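PDB 3OKG: restriction endonuclease S subunits from Thermoanaerobacter tengcongensis, which probably serves as the DNA-recognition subunit of a type I restriction-modification system, joining M subunits in the methyltransferase. Local coordinates for residues Val29-Val34 against Thr167-Pro172; Thr249-Gly254 against Arg274-Ala279; Leu257-Gly262 against Ala306-Arg311. One frame throughout, in Å; residues are numbered along the deposited sequence.

Interaction 1: residues Val29-Val34 against Thr167-Pro172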
loop_
_atom_site.group_PDB
_atom_site.type_symbol
_atom_site.label_atom_id
_atom_site.label_comp_id
_atom_site.label_asym_id
_atom_site.label_seq_id
_atom_site.Cartn_x
_atom_site.Cartn_y
_atom_site.Cartn_z
ATOM N N VAL A 29 -7.114 -21.146 -29.421
ATOM C CA VAL A 29 -6.788 -20.510 -30.695
ATOM C C VAL A 29 -5.706 -19.452 -30.508
ATOM O O VAL A 29 -5.461 -19.008 -29.389
ATOM C CB VAL A 29 -8.018 -19.808 -31.280
ATOM C CG1 VAL A 29 -9.092 -20.809 -31.518
ATOM C CG2 VAL A 29 -8.512 -18.660 -30.327
ATOM N N ARG A 30 -5.054 -19.039 -31.597
ATOM C CA ARG A 30 -4.225 -17.837 -31.525
ATOM C C ARG A 30 -5.178 -16.636 -31.501
ATOM O O ARG A 30 -6.221 -16.667 -32.139
ATOM C CB ARG A 30 -3.258 -17.748 -32.718
ATOM C CG ARG A 30 -2.073 -18.775 -32.683
ATOM C CD ARG A 30 -1.223 -18.717 -33.978
ATOM N NE ARG A 30 -2.099 -18.801 -35.145
ATOM C CZ ARG A 30 -2.658 -19.924 -35.587
ATOM N NH1 ARG A 30 -2.398 -21.091 -35.003
ATOM N NH2 ARG A 30 -3.471 -19.879 -36.634
ATOM N N LEU A 31 -4.808 -15.591 -30.773
ATOM C CA LEU A 31 -5.658 -14.407 -30.658
ATOM C C LEU A 31 -6.058 -13.942 -32.062
ATOM O O LEU A 31 -7.225 -13.637 -32.327
ATOM C CB LEU A 31 -4.879 -13.307 -29.940
ATOM C CG LEU A 31 -5.548 -11.946 -29.767
ATOM C CD1 LEU A 31 -6.879 -12.124 -29.051
ATOM C CD2 LEU A 31 -4.576 -11.051 -28.976
ATOM N N GLY A 32 -5.084 -13.887 -32.959
ATOM C CA GLY A 32 -5.305 -13.387 -34.312
ATOM C C GLY A 32 -6.425 -14.104 -35.062
ATOM O O GLY A 32 -7.059 -13.537 -35.951
ATOM N N GLU A 33 -6.682 -15.356 -34.699
ATOM C CA GLU A 33 -7.700 -16.139 -35.381
ATOM C C GLU A 33 -9.094 -15.591 -35.129
ATOM O O GLU A 33 -10.006 -15.851 -35.892
ATOM C CB GLU A 33 -7.655 -17.606 -34.914
ATOM C CG GLU A 33 -6.386 -18.379 -35.296
ATOM C CD GLU A 33 -6.541 -19.868 -34.950
ATOM O OE1 GLU A 33 -7.283 -20.561 -35.653
ATOM O OE2 GLU A 33 -5.984 -20.312 -33.937
ATOM N N VAL A 34 -9.272 -14.872 -34.025
ATOM C CA VAL A 34 -10.578 -14.269 -33.742
ATOM C C VAL A 34 -10.520 -12.730 -33.852
ATOM O O VAL A 34 -11.365 -12.032 -33.313
ATOM C CB VAL A 34 -11.138 -14.751 -32.376
ATOM C CG1 VAL A 34 -11.243 -16.259 -32.365
ATOM C CG2 VAL A 34 -10.247 -14.273 -31.222
ATOM N N THR A 167 -0.281 -15.042 -29.821
ATOM C CA THR A 167 -0.406 -15.658 -28.505
ATOM C C THR A 167 -1.611 -16.586 -28.494
ATOM O O THR A 167 -2.574 -16.351 -29.217
ATOM C CB THR A 167 -0.498 -14.606 -27.339
ATOM O OG1 THR A 167 -1.680 -13.808 -27.488
ATOM C CG2 THR A 167 0.768 -13.709 -27.275
ATOM N N LEU A 168 -1.554 -17.639 -27.677
ATOM C CA LEU A 168 -2.678 -18.559 -27.520
ATOM C C LEU A 168 -3.663 -18.080 -26.469
ATOM O O LEU A 168 -3.247 -17.618 -25.416
ATOM C CB LEU A 168 -2.173 -19.940 -27.058
ATOM C CG LEU A 168 -1.367 -20.721 -28.082
ATOM C CD1 LEU A 168 -1.015 -22.148 -27.531
ATOM C CD2 LEU A 168 -2.158 -20.811 -29.379
ATOM N N ILE A 169 -4.961 -18.259 -26.729
ATOM C CA ILE A 169 -5.998 -17.860 -25.788
ATOM C C ILE A 169 -7.068 -18.955 -25.679
ATOM O O ILE A 169 -7.362 -19.614 -26.656
ATOM C CB ILE A 169 -6.699 -16.533 -26.246
ATOM C CG1 ILE A 169 -7.368 -16.690 -27.617
ATOM C CG2 ILE A 169 -5.690 -15.360 -26.221
ATOM C CD1 ILE A 169 -8.583 -15.680 -27.875
ATOM N N PRO A 170 -7.646 -19.133 -24.481
ATOM C CA PRO A 170 -8.750 -20.063 -24.297
ATOM C C PRO A 170 -10.025 -19.383 -24.776
ATOM O O PRO A 170 -10.277 -18.218 -24.433
ATOM C CB PRO A 170 -8.823 -20.229 -22.777
ATOM C CG PRO A 170 -8.150 -19.062 -22.204
ATOM C CD PRO A 170 -7.454 -18.297 -23.293
ATOM N N LEU A 171 -10.827 -20.098 -25.546
ATOM C CA LEU A 171 -12.008 -19.488 -26.144
ATOM C C LEU A 171 -13.304 -20.245 -25.837
ATOM O O LEU A 171 -13.609 -21.227 -26.505
ATOM C CB LEU A 171 -11.796 -19.395 -27.645
ATOM C CG LEU A 171 -12.842 -18.555 -28.400
ATOM C CD1 LEU A 171 -12.551 -17.098 -28.201
ATOM C CD2 LEU A 171 -12.788 -18.886 -29.885
ATOM N N PRO A 172 -14.051 -19.794 -24.829
ATOM C CA PRO A 172 -15.383 -20.360 -24.576
ATOM C C PRO A 172 -16.344 -19.988 -25.695
ATOM O O PRO A 172 -16.018 -19.121 -26.520
ATOM C CB PRO A 172 -15.844 -19.638 -23.314
ATOM C CG PRO A 172 -14.604 -18.879 -22.786
ATOM C CD PRO A 172 -13.797 -18.604 -24.000
#
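Val29 and Ile169 carry this contact, on the same face of a two-stranded antiparallel pairing. Their branches cross at an angle, and Val29 CG2 lies 3.5 Å from Ile169 CG1. The Ile169 torsion explains the approach. With chi1 at 60°, CG1 sits between the backbone N and the carbonyl carbon, and it lies near Val29 O as well as near the valine methyl. CD1 then reaches further over the 29-34 segment. It meets Val34 CG2 tip to tip at 4.0 Å and comes within 4.1 Å of Leu31 CD1. Val34 uses its other methyl, CG1, against Leu171 CD2, and these two side chains slide past each other in opposite directions. The pairing joins two strands far apart in the chain, 27-30 and 168-171, both within the first DNA specificity region. Strand 168-171 runs just ahead of the long helix 174-216. Helix 130-137 adds Leu133 and Leu136 to the same apolar cluster. Val29 and Ile169 exchange two backbone hydrogen bonds. Leu31 N gives a third to Thr167 O, at 2.8 Å, just as the chain turns into a 3-10 segment. Thr167 OG1 is held by Val164 O. On the outer side Arg30 CG touches Leu168 CD2 at 3.9 Å. Arg30 N donates to Glu33 OE2, while that oxygen lies over one face of the guanidinium in a long, charge-only pairing.

Interaction 2: residues Thr249-Gly254 against Arg274-Ala279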
loop_
_atom_site.group_PDB
_atom_site.type_symbol
_atom_site.label_atom_id
_atom_site.label_comp_id
_atom_site.label_asym_id
_atom_site.label_seq_id
_atom_site.Cartn_x
_atom_site.Cartn_y
_atom_site.Cartn_z
ATOM N N THR A 249 34.491 4.972 25.812
ATOM C CA THR A 249 34.018 3.892 26.675
ATOM C C THR A 249 33.005 3.132 25.830
ATOM O O THR A 249 32.480 2.101 26.258
ATOM C CB THR A 249 33.329 4.310 27.992
ATOM O OG1 THR A 249 32.174 5.100 27.699
ATOM C CG2 THR A 249 34.280 5.122 28.852
ATOM N N TYR A 250 32.745 3.651 24.633
ATOM C CA TYR A 250 31.978 2.934 23.610
ATOM C C TYR A 250 32.812 1.860 22.917
ATOM O O TYR A 250 33.987 2.076 22.602
ATOM C CB TYR A 250 31.461 3.894 22.551
ATOM C CG TYR A 250 30.760 5.101 23.106
ATOM C CD1 TYR A 250 29.685 4.967 23.981
ATOM C CD2 TYR A 250 31.163 6.380 22.745
ATOM C CE1 TYR A 250 29.036 6.087 24.492
ATOM C CE2 TYR A 250 30.521 7.500 23.244
ATOM C CZ TYR A 250 29.459 7.351 24.116
ATOM O OH TYR A 250 28.829 8.473 24.610
ATOM N N ASN A 251 32.180 0.716 22.666
ATOM C CA ASN A 251 32.814 -0.428 22.018
ATOM C C ASN A 251 31.758 -1.286 21.328
ATOM O O ASN A 251 30.556 -1.106 21.554
ATOM C CB ASN A 251 33.510 -1.291 23.058
ATOM C CG ASN A 251 32.541 -1.848 24.082
ATOM O OD1 ASN A 251 32.247 -1.198 25.092
ATOM N ND2 ASN A 251 32.032 -3.054 23.826
ATOM N N PHE A 252 32.206 -2.227 20.499
ATOM C CA PHE A 252 31.305 -3.203 19.894
ATOM C C PHE A 252 31.678 -4.599 20.333
ATOM O O PHE A 252 31.391 -5.571 19.633
ATOM C CB PHE A 252 31.333 -3.116 18.368
ATOM C CG PHE A 252 30.888 -1.786 17.841
ATOM C CD1 PHE A 252 29.557 -1.559 17.529
ATOM C CD2 PHE A 252 31.794 -0.757 17.677
ATOM C CE1 PHE A 252 29.142 -0.324 17.053
ATOM C CE2 PHE A 252 31.389 0.481 17.199
ATOM C CZ PHE A 252 30.058 0.699 16.886
ATOM N N GLU A 253 32.313 -4.695 21.500
ATOM C CA GLU A 253 32.804 -5.975 22.002
ATOM C C GLU A 253 31.915 -6.524 23.111
ATOM O O GLU A 253 32.300 -7.456 23.822
ATOM C CB GLU A 253 34.249 -5.849 22.509
ATOM C CG GLU A 253 35.108 -4.817 21.778
ATOM C CD GLU A 253 34.886 -4.809 20.269
ATOM O OE1 GLU A 253 34.616 -3.715 19.715
ATOM O OE2 GLU A 253 34.973 -5.889 19.638
ATOM N N GLY A 254 30.727 -5.945 23.259
ATOM C CA GLY A 254 29.812 -6.367 24.305
ATOM C C GLY A 254 30.322 -6.060 25.705
ATOM O O GLY A 254 30.002 -6.758 26.671
ATOM N N ARG A 274 23.214 -1.323 19.276
ATOM C CA ARG A 274 24.125 -1.085 18.166
ATOM C C ARG A 274 25.535 -0.898 18.695
ATOM O O ARG A 274 26.498 -1.402 18.119
ATOM C CB ARG A 274 23.706 0.173 17.409
ATOM C CG ARG A 274 22.314 0.106 16.808
ATOM C CD ARG A 274 22.383 0.125 15.304
ATOM N NE ARG A 274 21.092 0.435 14.697
ATOM C CZ ARG A 274 20.118 -0.454 14.529
ATOM N NH1 ARG A 274 20.292 -1.704 14.933
ATOM N NH2 ARG A 274 18.970 -0.096 13.962
ATOM N N ILE A 275 25.647 -0.163 19.796
ATOM C CA ILE A 275 26.941 0.156 20.395
ATOM C C ILE A 275 26.846 0.044 21.919
ATOM O O ILE A 275 25.801 0.338 22.513
ATOM C CB ILE A 275 27.403 1.571 19.974
ATOM C CG1 ILE A 275 28.875 1.816 20.313
ATOM C CG2 ILE A 275 26.539 2.641 20.605
ATOM C CD1 ILE A 275 29.334 3.201 19.898
ATOM N N TRP A 276 27.930 -0.409 22.543
ATOM C CA TRP A 276 27.971 -0.606 23.988
ATOM C C TRP A 276 28.739 0.506 24.698
ATOM O O TRP A 276 29.475 1.266 24.066
ATOM C CB TRP A 276 28.636 -1.931 24.320
ATOM C CG TRP A 276 27.730 -3.088 24.407
ATOM C CD1 TRP A 276 27.554 -3.908 25.487
ATOM C CD2 TRP A 276 26.879 -3.595 23.372
ATOM N NE1 TRP A 276 26.638 -4.891 25.190
ATOM C CE2 TRP A 276 26.211 -4.722 23.898
ATOM C CE3 TRP A 276 26.613 -3.203 22.056
ATOM C CZ2 TRP A 276 25.295 -5.460 23.153
ATOM C CZ3 TRP A 276 25.706 -3.937 21.318
ATOM C CH2 TRP A 276 25.058 -5.054 21.867
ATOM N N CYS A 277 28.570 0.585 26.017
ATOM C CA CYS A 277 29.353 1.501 26.851
ATOM C C CYS A 277 29.910 0.746 28.043
ATOM O O CYS A 277 29.157 0.227 28.865
ATOM C CB CYS A 277 28.518 2.692 27.325
ATOM S SG CYS A 277 29.328 3.707 28.624
ATOM N N SER A 278 31.236 0.674 28.129
ATOM C CA SER A 278 31.899 -0.096 29.176
ATOM C C SER A 278 31.790 0.590 30.552
ATOM O O SER A 278 32.243 0.049 31.564
ATOM C CB SER A 278 33.376 -0.287 28.814
ATOM O OG SER A 278 33.994 0.982 28.671
ATOM N N ALA A 279 31.195 1.781 30.585
ATOM C CA ALA A 279 31.086 2.540 31.832
ATOM C C ALA A 279 29.668 3.049 32.078
ATOM O O ALA A 279 29.458 4.255 32.170
ATOM C CB ALA A 279 32.071 3.714 31.835
#
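A chi1 of -167° sets Ile275 with CG1 anti to its backbone N, and the extended chain then runs across to two aromatic residues. Ile275 CD1 lies 3.5 Å from Tyr250 CB. Ile275 CG1 sits over one face of the Phe252 ring, toward the rim, in a CH-pi contact 4.1 Å from the centroid. The Phe252 ring has Arg274 O at its edge. Ser278 has chi1 at 59°, which brings OG back over its own backbone. There OG donates to Thr249 O in the carbonyl plane, on a lone pair, at 3.1 Å. Ser278 N reaches the same oxygen at 2.7 Å, so two bonds grip this carbonyl. Thr249 OG1 is bonded to Pro246 O. On the face that carries Asn251 and Trp276, the indole receives Gly254 CA over one side of its ring system, 3.6 Å from the centroid of the five-membered ring. Asn251 crosses Trp276 obliquely, its amide plane 49° from the indole. The backbones of Asn251 and Trp276, a hydrogen-bonded antiparallel pair, exchange two bonds. Trp276 N meets Asn251 O almost straight on. Asn251 N instead comes to Trp276 O from above the carbonyl plane. The arrangement is a short antiparallel pairing at the margin of a mixed sheet, with strand 250-251 outermost, in the second DNA specificity region.

Interaction 3: residues Leu257-Gly262 against Ala306-Arg311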
loop_
_atom_site.group_PDB
_atom_site.type_symbol
_atom_site.label_atom_id
_atom_site.label_comp_id
_atom_site.label_asym_id
_atom_site.label_seq_id
_atom_site.Cartn_x
_atom_site.Cartn_y
_atom_site.Cartn_z
ATOM N N LEU A 257 27.107 -2.380 28.643
ATOM C CA LEU A 257 25.686 -2.425 28.300
ATOM C C LEU A 257 25.425 -1.646 27.025
ATOM O O LEU A 257 26.133 -0.674 26.739
ATOM C CB LEU A 257 24.842 -1.817 29.434
ATOM C CG LEU A 257 24.733 -2.583 30.750
ATOM C CD1 LEU A 257 23.930 -1.772 31.754
ATOM C CD2 LEU A 257 24.108 -3.958 30.528
ATOM N N PRO A 258 24.392 -2.049 26.261
ATOM C CA PRO A 258 24.056 -1.260 25.069
ATOM C C PRO A 258 23.819 0.182 25.468
ATOM O O PRO A 258 23.344 0.442 26.577
ATOM C CB PRO A 258 22.765 -1.912 24.558
ATOM C CG PRO A 258 22.817 -3.319 25.102
ATOM C CD PRO A 258 23.517 -3.222 26.431
ATOM N N PHE A 259 24.146 1.114 24.584
ATOM C CA PHE A 259 24.033 2.524 24.919
ATOM C C PHE A 259 23.159 3.213 23.897
ATOM O O PHE A 259 23.361 3.059 22.686
ATOM C CB PHE A 259 25.414 3.199 24.977
ATOM C CG PHE A 259 25.353 4.705 25.070
ATOM C CD1 PHE A 259 25.211 5.333 26.295
ATOM C CD2 PHE A 259 25.443 5.487 23.929
ATOM C CE1 PHE A 259 25.156 6.722 26.376
ATOM C CE2 PHE A 259 25.385 6.868 23.993
ATOM C CZ PHE A 259 25.243 7.491 25.227
ATOM N N PHE A 260 22.182 3.968 24.385
ATOM C CA PHE A 260 21.299 4.701 23.492
ATOM C C PHE A 260 21.363 6.193 23.784
ATOM O O PHE A 260 20.992 6.656 24.873
ATOM C CB PHE A 260 19.859 4.166 23.592
ATOM C CG PHE A 260 19.760 2.666 23.479
ATOM C CD1 PHE A 260 20.063 2.025 22.284
ATOM C CD2 PHE A 260 19.367 1.895 24.564
ATOM C CE1 PHE A 260 19.976 0.651 22.181
ATOM C CE2 PHE A 260 19.273 0.509 24.469
ATOM C CZ PHE A 260 19.579 -0.114 23.272
ATOM N N GLN A 261 21.848 6.933 22.798
ATOM C CA GLN A 261 22.116 8.348 22.953
ATOM C C GLN A 261 20.830 9.136 23.032
ATOM O O GLN A 261 20.686 10.028 23.870
ATOM C CB GLN A 261 22.955 8.866 21.778
ATOM C CG GLN A 261 22.918 10.373 21.616
ATOM C CD GLN A 261 23.608 11.085 22.759
ATOM O OE1 GLN A 261 24.458 10.507 23.437
ATOM N NE2 GLN A 261 23.241 12.343 22.987
ATOM N N GLY A 262 19.894 8.814 22.149
ATOM C CA GLY A 262 18.722 9.642 21.981
ATOM C C GLY A 262 17.626 9.016 21.145
ATOM O O GLY A 262 17.609 7.798 20.931
ATOM N N ALA A 306 18.641 -4.549 29.997
ATOM C CA ALA A 306 19.478 -3.635 30.759
ATOM C C ALA A 306 20.302 -2.841 29.744
ATOM O O ALA A 306 20.890 -3.407 28.833
ATOM C CB ALA A 306 20.376 -4.402 31.712
ATOM N N CYS A 307 20.319 -1.528 29.881
ATOM C CA CYS A 307 21.021 -0.683 28.929
ATOM C C CYS A 307 21.387 0.605 29.638
ATOM O O CYS A 307 21.119 0.738 30.832
ATOM C CB CYS A 307 20.154 -0.399 27.702
ATOM S SG CYS A 307 18.550 0.471 28.035
ATOM N N CYS A 308 21.997 1.545 28.918
ATOM C CA CYS A 308 22.270 2.869 29.474
ATOM C C CYS A 308 21.988 3.958 28.451
ATOM O O CYS A 308 22.080 3.731 27.244
ATOM C CB CYS A 308 23.697 2.969 30.019
ATOM S SG CYS A 308 24.981 2.515 28.833
ATOM N N ILE A 309 21.639 5.138 28.953
ATOM C CA ILE A 309 21.093 6.210 28.144
ATOM C C ILE A 309 21.886 7.503 28.269
ATOM O O ILE A 309 22.411 7.822 29.339
ATOM C CB ILE A 309 19.629 6.472 28.559
ATOM C CG1 ILE A 309 19.545 6.781 30.069
ATOM C CG2 ILE A 309 18.771 5.241 28.227
ATOM C CD1 ILE A 309 18.202 7.364 30.520
ATOM N N GLY A 310 21.944 8.256 27.174
ATOM C CA GLY A 310 22.686 9.499 27.138
ATOM C C GLY A 310 21.845 10.756 27.211
ATOM O O GLY A 310 20.640 10.712 27.473
ATOM N N ARG A 311 22.513 11.885 26.986
ATOM C CA ARG A 311 21.916 13.226 26.986
ATOM C C ARG A 311 20.475 13.306 26.511
ATOM O O ARG A 311 19.711 14.150 26.976
ATOM C CB ARG A 311 22.691 14.122 26.016
ATOM C CG ARG A 311 23.685 15.102 26.588
ATOM C CD ARG A 311 23.790 16.240 25.582
ATOM N NE ARG A 311 25.099 16.875 25.496
ATOM C CZ ARG A 311 25.438 17.733 24.536
ATOM N NH1 ARG A 311 24.562 18.050 23.587
ATOM N NH2 ARG A 311 26.650 18.274 24.519
#
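Cys308 and Phe259 face the same side of a parallel strand pair, and Cys307 meets Phe260 on the other. Strands 257-260 and 307-309 are neighbours inside a mixed sheet of the second DNA specificity region. Their directions differ by 27°. Strand 276-277 borders the pair beyond 257-260, and strand 283-284 beyond 307-309.

The middle of the contact is tight. Cys308 N donates to Pro258 O, and Phe260 N donates to Cys308 O, each at 2.9 Å. Gly310 N extends the series to Phe260 O, tilted from the carbonyl plane. Each cysteine sulfur lies at the edge of a phenylalanine ring, near its plane. Cys308 SG is 5.2 Å from the Phe259 centroid. Cys307 SG is 4.9 Å from that of Phe260, and Cys307 CB comes within 3.5 Å of Phe260 CE2. Chi1 of Phe259, 169°, swings the ring along the neighbouring strand, so that CE1 lies 3.6 Å from Gly310 N. Gly310 has no side chain, which leaves room for this ring and for the Gln261 amide. Tyr250 also meets the Phe259 ring, with the two planes inclined to each other.

Both ends are looser. At the start Leu257 CD2 touches Ala306 CB at 3.9 Å, and both residues are partly exposed. At the far end the contact reaches Arg311, which is exposed. Gln261 and Arg311 run side by side in the same direction, their amide and guanidinium planes 70° apart. The arginine continues away from the pair, and its NH1 lies close to the like-charged Arg294. Contact between the two side chains comes where Gln261 NE2 lies 3.6 Å from Arg311 CB.

In the fold
Interaction 1 belongs to the first DNA specificity region, interactions 2 and 3 to the second. Interaction 1 closes before the others open along the chain. Its centre is about 67 Å from each of theirs, on the opposite side of the chain's centre. Interactions 2 and 3 have centres about 10 Å apart and share one mixed sheet, in the order 250-251, 276-277, 257-260, 307-309. Their segments alternate along the chain. Strands 276-277 and 257-260 join them through Ile275 O with Phe259 N and Cys277 N with Leu257 O, probable hydrogen bonds. The two regions are thus held far apart, consistent with one subunit contacting two separate parts of a DNA site.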